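Local coordinates for FrnE protein (Deinococcus radiodurans, PDB 5CO3) that probably works as a cytoplasmic disulfide oxidoreductase, forming or reshuffling disulfide bonds with a DsbA-like thioredoxin domain, at residues D15-I20 with H50-D55; P23-G28 with T189-F194; D19-W24 with A107-A112. All coordinates share one frame; numbering follows the deposited sequence.

Contact 1 of 3, residues D15-I20 with H50-D55; sequences DIWSDI and HSFELD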
# COMPACT_ATOMS: atom_id res chain seq x y z
N ASP A 15 -6.19 4.41 6.25
CA ASP A 15 -6.02 3.00 5.91
C ASP A 15 -5.78 2.83 4.42
O ASP A 15 -6.55 3.32 3.60
CB ASP A 15 -7.27 2.22 6.33
CG ASP A 15 -7.46 2.21 7.81
OD1 ASP A 15 -6.73 1.45 8.47
OD2 ASP A 15 -8.30 3.00 8.31
N ILE A 16 -4.69 2.15 4.07
CA ILE A 16 -4.36 1.99 2.66
C ILE A 16 -4.24 0.53 2.28
O ILE A 16 -3.41 -0.20 2.83
CB ILE A 16 -3.05 2.72 2.29
CG1 ILE A 16 -3.05 4.14 2.87
CG2 ILE A 16 -2.88 2.76 0.78
CD1 ILE A 16 -1.76 4.88 2.61
N TRP A 17 -5.08 0.11 1.34
CA TRP A 17 -4.95 -1.23 0.77
C TRP A 17 -4.06 -1.17 -0.45
O TRP A 17 -4.17 -0.28 -1.29
CB TRP A 17 -6.33 -1.80 0.43
CG TRP A 17 -6.99 -2.48 1.59
CD1 TRP A 17 -6.96 -3.81 1.89
CD2 TRP A 17 -7.78 -1.86 2.62
NE1 TRP A 17 -7.67 -4.06 3.04
CE2 TRP A 17 -8.19 -2.88 3.50
CE3 TRP A 17 -8.17 -0.55 2.87
CZ2 TRP A 17 -8.98 -2.62 4.62
CZ3 TRP A 17 -8.96 -0.29 3.98
CH2 TRP A 17 -9.35 -1.33 4.84
N SER A 18 -3.15 -2.14 -0.56
CA SER A 18 -2.12 -2.06 -1.56
C SER A 18 -1.57 -3.46 -1.83
O SER A 18 -1.61 -4.31 -0.94
CB SER A 18 -1.00 -1.14 -1.08
OG SER A 18 0.04 -1.07 -2.03
N ASP A 19 -1.11 -3.69 -3.06
CA ASP A 19 -0.35 -4.89 -3.38
C ASP A 19 1.05 -4.51 -3.83
O ASP A 19 1.25 -3.53 -4.54
CB ASP A 19 -1.03 -5.73 -4.47
CG ASP A 19 -0.50 -7.17 -4.53
OD1 ASP A 19 0.34 -7.56 -3.68
OD2 ASP A 19 -0.95 -7.92 -5.41
N ILE A 20 2.01 -5.31 -3.38
CA ILE A 20 3.41 -5.13 -3.76
C ILE A 20 3.57 -5.27 -5.27
O ILE A 20 4.42 -4.61 -5.87
CB ILE A 20 4.30 -6.15 -3.02
CG1 ILE A 20 4.32 -5.82 -1.53
CG2 ILE A 20 5.72 -6.15 -3.57
CD1 ILE A 20 4.09 -6.98 -0.63
N HIS A 50 -2.72 -2.10 4.62
CA HIS A 50 -3.51 -3.32 4.63
C HIS A 50 -3.16 -4.14 3.40
O HIS A 50 -2.88 -3.59 2.33
CB HIS A 50 -5.00 -3.01 4.65
CG HIS A 50 -5.46 -2.30 5.88
ND1 HIS A 50 -5.96 -2.96 6.98
CD2 HIS A 50 -5.49 -0.98 6.19
CE1 HIS A 50 -6.28 -2.08 7.91
NE2 HIS A 50 -5.99 -0.87 7.46
N SER A 51 -3.19 -5.45 3.58
CA SER A 51 -2.82 -6.38 2.52
C SER A 51 -3.90 -6.49 1.46
O SER A 51 -5.09 -6.55 1.76
CB SER A 51 -2.54 -7.77 3.10
OG SER A 51 -1.62 -7.70 4.17
N PHE A 52 -3.46 -6.52 0.21
CA PHE A 52 -4.33 -6.77 -0.92
C PHE A 52 -3.52 -7.57 -1.93
O PHE A 52 -2.35 -7.25 -2.17
CB PHE A 52 -4.84 -5.47 -1.53
CG PHE A 52 -5.94 -5.65 -2.53
CD1 PHE A 52 -5.66 -6.00 -3.84
CD2 PHE A 52 -7.27 -5.43 -2.18
CE1 PHE A 52 -6.67 -6.15 -4.77
CE2 PHE A 52 -8.28 -5.58 -3.10
CZ PHE A 52 -7.98 -5.95 -4.40
N GLU A 53 -4.12 -8.62 -2.47
CA GLU A 53 -3.48 -9.41 -3.51
C GLU A 53 -4.28 -9.31 -4.80
O GLU A 53 -5.45 -9.69 -4.83
CB GLU A 53 -3.36 -10.88 -3.08
CG GLU A 53 -2.12 -11.17 -2.26
CD GLU A 53 -2.06 -12.61 -1.77
OE1 GLU A 53 -1.48 -13.48 -2.45
OE2 GLU A 53 -2.62 -12.87 -0.68
N LEU A 54 -3.65 -8.79 -5.85
CA LEU A 54 -4.27 -8.76 -7.16
C LEU A 54 -4.70 -10.16 -7.57
O LEU A 54 -5.76 -10.34 -8.16
CB LEU A 54 -3.32 -8.20 -8.21
CG LEU A 54 -2.85 -6.77 -7.98
CD1 LEU A 54 -1.88 -6.38 -9.09
CD2 LEU A 54 -4.04 -5.83 -7.92
N ASP A 55 -3.87 -11.15 -7.26
CA ASP A 55 -4.15 -12.53 -7.63
C ASP A 55 -3.68 -13.48 -6.54
O ASP A 55 -2.56 -13.97 -6.58
CB ASP A 55 -3.47 -12.86 -8.96
CG ASP A 55 -3.80 -14.27 -9.47
OD1 ASP A 55 -4.72 -14.93 -8.93
OD2 ASP A 55 -3.13 -14.69 -10.43
O HOH W 1 -1.13 -10.64 -6.29
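Two groups grip Asp-19 OD2: Leu-54 N, 2.9 Å away in a nearly straight bond (172° at the hydrogen), and a water that donates to this oxygen while accepting from Asp-55 N. The amide arrives from above the carboxylate plane, and Leu-54 CG packs against the same oxygen. With CG of Asp-19 anti to its backbone N (chi1 -163°), the carboxylate reaches across to the chain leaving strand 45-51. There Asp-19 OD1 lies only 3.1 Å from Phe-52 O, two acceptors side by side; hydrogen bonds of OD1 to His-113 and Thr-109 probably offset the cost. Strands 12-18 and 45-51 run parallel and enclose helix 23-38 in a beta-alpha-beta unit of the thioredoxin fold. Within these segments their ladder runs from His-50 N to Ile-16 O at 2.7 Å, on to Ser-18 N to His-50 O at 3.2 Å. It fades into a weak bond from Phe-52 N to Ser-18 O where the strands end. Trp-17 and His-50 form a bridge pair with side chains on one face of the sheet. His-50 CB sits 3.3 Å from the centroid of the Trp-17 five-membered ring, a CH-pi contact over its face, while the imidazole stacks on the six-membered ring with centroids 4.2 Å apart and planes at 17°. The imidazole is held at both nitrogens: NE2 donates in the ring plane to Asp-15 OD1 at 2.6 Å, meeting that oxygen on its anti side, and ND1 pairs with Asp-179. Arg-13 forms a salt bridge with the other Asp-15 oxygen, and the indole NE1 is bonded to Asp-179 O. At the indole edge Ser-51 O lies 3.3 Å from Trp-17 CD1, a buried carbonyl oxygen without a polar partner in the model.

Contact 2 of 3, residues P23-G28 with T189-F194; sequences PWCYIG and TGVPFF
Cys-25 and Pro-192 bury the most surface here, the thiol lying against the start of the proline ring. Cys-25 SG is 3.5 Å from Pro-192 N and 3.6 Å from Val-191 CB, so it covers the junction between these two residues. The sulfur gets there with SG anti to the carbonyl carbon of Cys-25 (chi1 -75°), leaning out from the first turns of helix 23-38. Val-191 also brings a methyl to it: CG2, held between the backbone N and the carbonyl carbon, touches SG. The peptide bond between Val-191 and Pro-192 is cis. A cis-proline facing a CxxC pair at a helix start is a signature of the thioredoxin fold, and in that family this loop borders the redox centre. Cys-22 and Cys-25 form a disulfide in another crystal structure of the protein, but in this structure Cys-25 SG and Cys-22 SG are 3.8 Å apart and unbonded. The proline ring also meets the helix backbone: Pro-192 CD lies 3.7 Å from Trp-24 O, an oxygen that also accepts a short helical bond from Gly-28 N, and meets Trp-24 CB at 4.0 Å. The indole of Trp-24 swings away from the loop, with Ile-27 CD1 over one of its faces. Gly-28 is the third main participant: a CB on it would fall 2.9 Å from Pro-192 CG, a clash, so this close approach of helix and proline depends, at least in part, on the missing side chain. At the same glycine, Phe-194 CZ comes within 3.8 Å of Gly-28 O, which lies near the plane of the phenyl ring at its edge. Phe-194 also packs on Ile-16 of the neighbouring strand 12-18.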
# COMPACT_ATOMS: atom_id res chain seq x y z
N PRO A 23 2.20 -1.53 -9.72
CA PRO A 23 3.06 -0.36 -9.90
C PRO A 23 2.34 0.92 -9.49
O PRO A 23 3.03 1.87 -9.08
CB PRO A 23 3.36 -0.36 -11.40
CG PRO A 23 3.16 -1.83 -11.81
CD PRO A 23 1.99 -2.28 -10.98
N TRP A 24 1.01 0.95 -9.55
CA TRP A 24 0.28 2.16 -9.19
C TRP A 24 0.32 2.36 -7.68
O TRP A 24 0.19 3.48 -7.20
CB TRP A 24 -1.16 2.12 -9.70
CG TRP A 24 -1.21 2.37 -11.18
CD1 TRP A 24 -1.47 1.46 -12.16
CD2 TRP A 24 -0.97 3.62 -11.84
NE1 TRP A 24 -1.41 2.06 -13.39
CE2 TRP A 24 -1.11 3.38 -13.22
CE3 TRP A 24 -0.66 4.91 -11.40
CZ2 TRP A 24 -0.95 4.39 -14.17
CZ3 TRP A 24 -0.50 5.91 -12.34
CH2 TRP A 24 -0.64 5.65 -13.71
N CYS A 25 0.54 1.28 -6.93
CA CYS A 25 0.62 1.42 -5.48
C CYS A 25 1.89 2.16 -5.05
O CYS A 25 1.87 2.89 -4.06
CB CYS A 25 0.54 0.04 -4.81
SG CYS A 25 -1.13 -0.63 -4.84
N TYR A 26 3.00 1.94 -5.75
CA TYR A 26 4.22 2.65 -5.41
C TYR A 26 4.04 4.13 -5.78
O TYR A 26 4.35 5.02 -4.98
CB TYR A 26 5.41 2.04 -6.14
CG TYR A 26 6.73 2.16 -5.43
CD1 TYR A 26 6.89 2.96 -4.29
CD2 TYR A 26 7.84 1.46 -5.90
CE1 TYR A 26 8.13 3.07 -3.66
CE2 TYR A 26 9.06 1.56 -5.28
CZ TYR A 26 9.21 2.35 -4.17
OH TYR A 26 10.44 2.43 -3.57
N ILE A 27 3.53 4.37 -6.98
CA ILE A 27 3.19 5.73 -7.41
C ILE A 27 2.26 6.41 -6.40
O ILE A 27 2.48 7.57 -6.01
CB ILE A 27 2.53 5.72 -8.81
CG1 ILE A 27 3.61 5.44 -9.86
CG2 ILE A 27 1.80 7.06 -9.10
CD1 ILE A 27 3.08 4.90 -11.20
N GLY A 28 1.23 5.68 -5.96
CA GLY A 28 0.28 6.22 -5.00
C GLY A 28 0.89 6.50 -3.64
O GLY A 28 0.48 7.44 -2.94
N THR A 189 -11.94 -3.25 -5.09
CA THR A 189 -11.58 -4.24 -6.11
C THR A 189 -10.32 -3.84 -6.88
O THR A 189 -9.88 -4.56 -7.78
CB THR A 189 -12.74 -4.46 -7.11
OG1 THR A 189 -13.02 -3.23 -7.79
CG2 THR A 189 -13.99 -4.93 -6.39
N GLY A 190 -9.75 -2.70 -6.52
CA GLY A 190 -8.53 -2.23 -7.14
C GLY A 190 -7.68 -1.44 -6.17
O GLY A 190 -8.20 -0.88 -5.20
N VAL A 191 -6.38 -1.39 -6.43
CA VAL A 191 -5.43 -0.74 -5.53
C VAL A 191 -4.53 0.24 -6.27
O VAL A 191 -4.29 0.09 -7.46
CB VAL A 191 -4.58 -1.79 -4.77
CG1 VAL A 191 -5.42 -2.48 -3.71
CG2 VAL A 191 -3.97 -2.80 -5.75
N PRO A 192 -4.01 1.26 -5.56
CA PRO A 192 -4.18 1.54 -4.14
C PRO A 192 -5.57 2.06 -3.82
O PRO A 192 -6.23 2.66 -4.67
CB PRO A 192 -3.12 2.60 -3.87
CG PRO A 192 -2.98 3.31 -5.15
CD PRO A 192 -3.15 2.26 -6.21
N PHE A 193 -6.02 1.81 -2.60
CA PHE A 193 -7.28 2.35 -2.14
C PHE A 193 -7.08 2.99 -0.77
O PHE A 193 -6.60 2.34 0.15
CB PHE A 193 -8.36 1.27 -2.08
CG PHE A 193 -9.76 1.81 -1.98
CD1 PHE A 193 -10.27 2.22 -0.77
CD2 PHE A 193 -10.56 1.92 -3.11
CE1 PHE A 193 -11.56 2.73 -0.67
CE2 PHE A 193 -11.84 2.42 -3.03
CZ PHE A 193 -12.34 2.83 -1.81
N PHE A 194 -7.45 4.27 -0.66
CA PHE A 194 -7.30 5.01 0.58
C PHE A 194 -8.61 5.16 1.34
O PHE A 194 -9.66 5.46 0.76
CB PHE A 194 -6.75 6.41 0.30
CG PHE A 194 -5.44 6.43 -0.43
CD1 PHE A 194 -5.40 6.28 -1.80
CD2 PHE A 194 -4.25 6.62 0.26
CE1 PHE A 194 -4.20 6.32 -2.48
CE2 PHE A 194 -3.06 6.67 -0.41
CZ PHE A 194 -3.02 6.51 -1.80

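Contact 3 of 3, residues D19-W24 with A107-A112; sequences DIACPW and ANTFLA
Thr-109 overlaps the turn that follows strand 12-18, its CG2 methyl lying 4.0 Å from Ala-21 CB and 4.2 Å from Ile-20 CB. The turn is a type I beta turn from Asp-19 to Cys-22, closed by Cys-22 N bonding to Asp-19 O at 3.1 Å, and it delivers the chain to the CxxC helix of the thioredoxin fold. Across from it the chain enters helix 110-121, part of the helical portion that DsbA-like proteins insert into this fold. CG2 packs on the alanine and the isoleucine and also lies near the aspartate, while OG1, placed between the backbone N and the carbonyl carbon (chi1 57°), makes the polar bond to it. Thr-109 OG1 donates to Asp-19 OD1 at 2.8 Å, meeting the syn lone pair of that oxygen. His-113, one turn further along the helix, bonds to this oxygen as well, so two side chains from one helix region fix one carboxylate oxygen. With an alanine at Asp-19, Thr-109 OG1 and His-113 would probably lose their shared acceptor, and the threonine hydroxyl would be left free to turn. Ile-20 points toward the 107-112 segment and its CD1 reaches Ala-112, with Leu-132 and Tyr-136 of helix 125-137 packed against the side chain; this has two conformers, one described here, so the tight approach of CD1 to the Ala-112 methyl is doubtful in detail. Although Thr-109 occupies the N-cap position of helix 110-121, its side chain caps nothing, being committed to Asp-19. The residue before it serves the helix start instead, in an Asx turn: Asn-108 OD1 accepts from Phe-110 N at 2.9 Å, with 161° at the hydrogen and the donor tilted 26° from the plane of the amide carbonyl.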
# COMPACT_ATOMS: atom_id res chain seq x y z
N ASP A 19 -1.11 -3.69 -3.06
CA ASP A 19 -0.35 -4.89 -3.38
C ASP A 19 1.05 -4.51 -3.83
O ASP A 19 1.25 -3.53 -4.54
CB ASP A 19 -1.03 -5.73 -4.47
CG ASP A 19 -0.50 -7.17 -4.53
OD1 ASP A 19 0.34 -7.56 -3.68
OD2 ASP A 19 -0.95 -7.92 -5.41
N ILE A 20 2.01 -5.31 -3.38
CA ILE A 20 3.41 -5.13 -3.76
C ILE A 20 3.57 -5.27 -5.27
O ILE A 20 4.42 -4.61 -5.87
CB ILE A 20 4.30 -6.15 -3.02
CG1 ILE A 20 4.32 -5.82 -1.53
CG2 ILE A 20 5.72 -6.15 -3.57
CD1 ILE A 20 4.09 -6.98 -0.63
N ALA A 21 2.72 -6.09 -5.88
CA ALA A 21 2.82 -6.31 -7.33
C ALA A 21 2.18 -5.21 -8.18
O ALA A 21 2.21 -5.29 -9.40
CB ALA A 21 2.20 -7.68 -7.70
N CYS A 22 1.63 -4.16 -7.56
CA CYS A 22 0.94 -3.12 -8.33
C CYS A 22 1.79 -1.86 -8.49
O CYS A 22 2.12 -1.22 -7.50
CB CYS A 22 -0.39 -2.77 -7.68
SG CYS A 22 -1.31 -1.49 -8.57
N PRO A 23 2.20 -1.53 -9.72
CA PRO A 23 3.06 -0.36 -9.90
C PRO A 23 2.34 0.92 -9.49
O PRO A 23 3.03 1.87 -9.08
CB PRO A 23 3.36 -0.36 -11.40
CG PRO A 23 3.16 -1.83 -11.81
CD PRO A 23 1.99 -2.28 -10.98
N TRP A 24 1.01 0.95 -9.55
CA TRP A 24 0.28 2.16 -9.19
C TRP A 24 0.32 2.36 -7.68
O TRP A 24 0.19 3.48 -7.20
CB TRP A 24 -1.16 2.12 -9.70
CG TRP A 24 -1.21 2.37 -11.18
CD1 TRP A 24 -1.47 1.46 -12.16
CD2 TRP A 24 -0.97 3.62 -11.84
NE1 TRP A 24 -1.41 2.06 -13.39
CE2 TRP A 24 -1.11 3.38 -13.22
CE3 TRP A 24 -0.66 4.91 -11.40
CZ2 TRP A 24 -0.95 4.39 -14.17
CZ3 TRP A 24 -0.50 5.91 -12.34
CH2 TRP A 24 -0.64 5.65 -13.71
N ALA A 107 5.85 -12.82 -8.93
CA ALA A 107 5.77 -13.67 -7.75
C ALA A 107 4.43 -13.52 -7.03
O ALA A 107 3.83 -12.43 -7.02
CB ALA A 107 6.92 -13.33 -6.78
N ASN A 108 3.96 -14.61 -6.43
CA ASN A 108 2.85 -14.54 -5.48
C ASN A 108 3.30 -13.70 -4.29
O ASN A 108 4.38 -13.93 -3.77
CB ASN A 108 2.44 -15.96 -5.03
CG ASN A 108 1.22 -15.96 -4.11
OD1 ASN A 108 1.30 -15.50 -2.97
ND2 ASN A 108 0.10 -16.48 -4.60
N THR A 109 2.48 -12.72 -3.87
CA THR A 109 2.91 -11.75 -2.84
C THR A 109 2.41 -12.03 -1.41
O THR A 109 2.59 -11.20 -0.52
CB THR A 109 2.47 -10.31 -3.22
OG1 THR A 109 1.05 -10.25 -3.40
CG2 THR A 109 3.16 -9.87 -4.51
N PHE A 110 1.83 -13.21 -1.19
CA PHE A 110 1.23 -13.55 0.11
C PHE A 110 2.25 -13.45 1.25
O PHE A 110 1.99 -12.80 2.28
CB PHE A 110 0.62 -14.96 0.05
CG PHE A 110 -0.20 -15.34 1.27
CD1 PHE A 110 -1.15 -14.47 1.80
CD2 PHE A 110 -0.06 -16.60 1.85
CE1 PHE A 110 -1.91 -14.84 2.90
CE2 PHE A 110 -0.83 -16.97 2.95
CZ PHE A 110 -1.75 -16.09 3.47
N LEU A 111 3.42 -14.06 1.05
CA LEU A 111 4.47 -14.09 2.06
C LEU A 111 5.04 -12.70 2.31
O LEU A 111 5.34 -12.34 3.44
CB LEU A 111 5.59 -15.05 1.66
CG LEU A 111 5.33 -16.55 1.84
CD1 LEU A 111 6.41 -17.36 1.13
CD2 LEU A 111 5.27 -16.89 3.33
N ALA A 112 5.19 -11.92 1.24
CA ALA A 112 5.63 -10.54 1.34
C ALA A 112 4.66 -9.73 2.19
O ALA A 112 5.08 -8.95 3.04
CB ALA A 112 5.77 -9.94 -0.04

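In the fold
From the N terminus, strand 12-18 runs into a turn and then helix 23-38, and all three contacts start along this run. Contact 1 closes the shortest loop, bringing residues 50-55 back beside strand 12-18 after the helix. Contact 3 spans a longer one, from the turn at 19-24 to the start of helix 110-121, and shares Asp-19 and Ile-20 with contact 1, Pro-23 and Trp-24 of helix 23-38 with contact 2. Contact 2 reaches furthest, across the helical insertion to the cis-proline loop and strand 193-196, and its segments alternate with those of contact 1. Because strands 45-51, 12-18 and 193-196 are successive neighbours in one sheet, contacts 1 and 2 meet there, Ser-18 touching Cys-25 and Phe-52 touching Val-191.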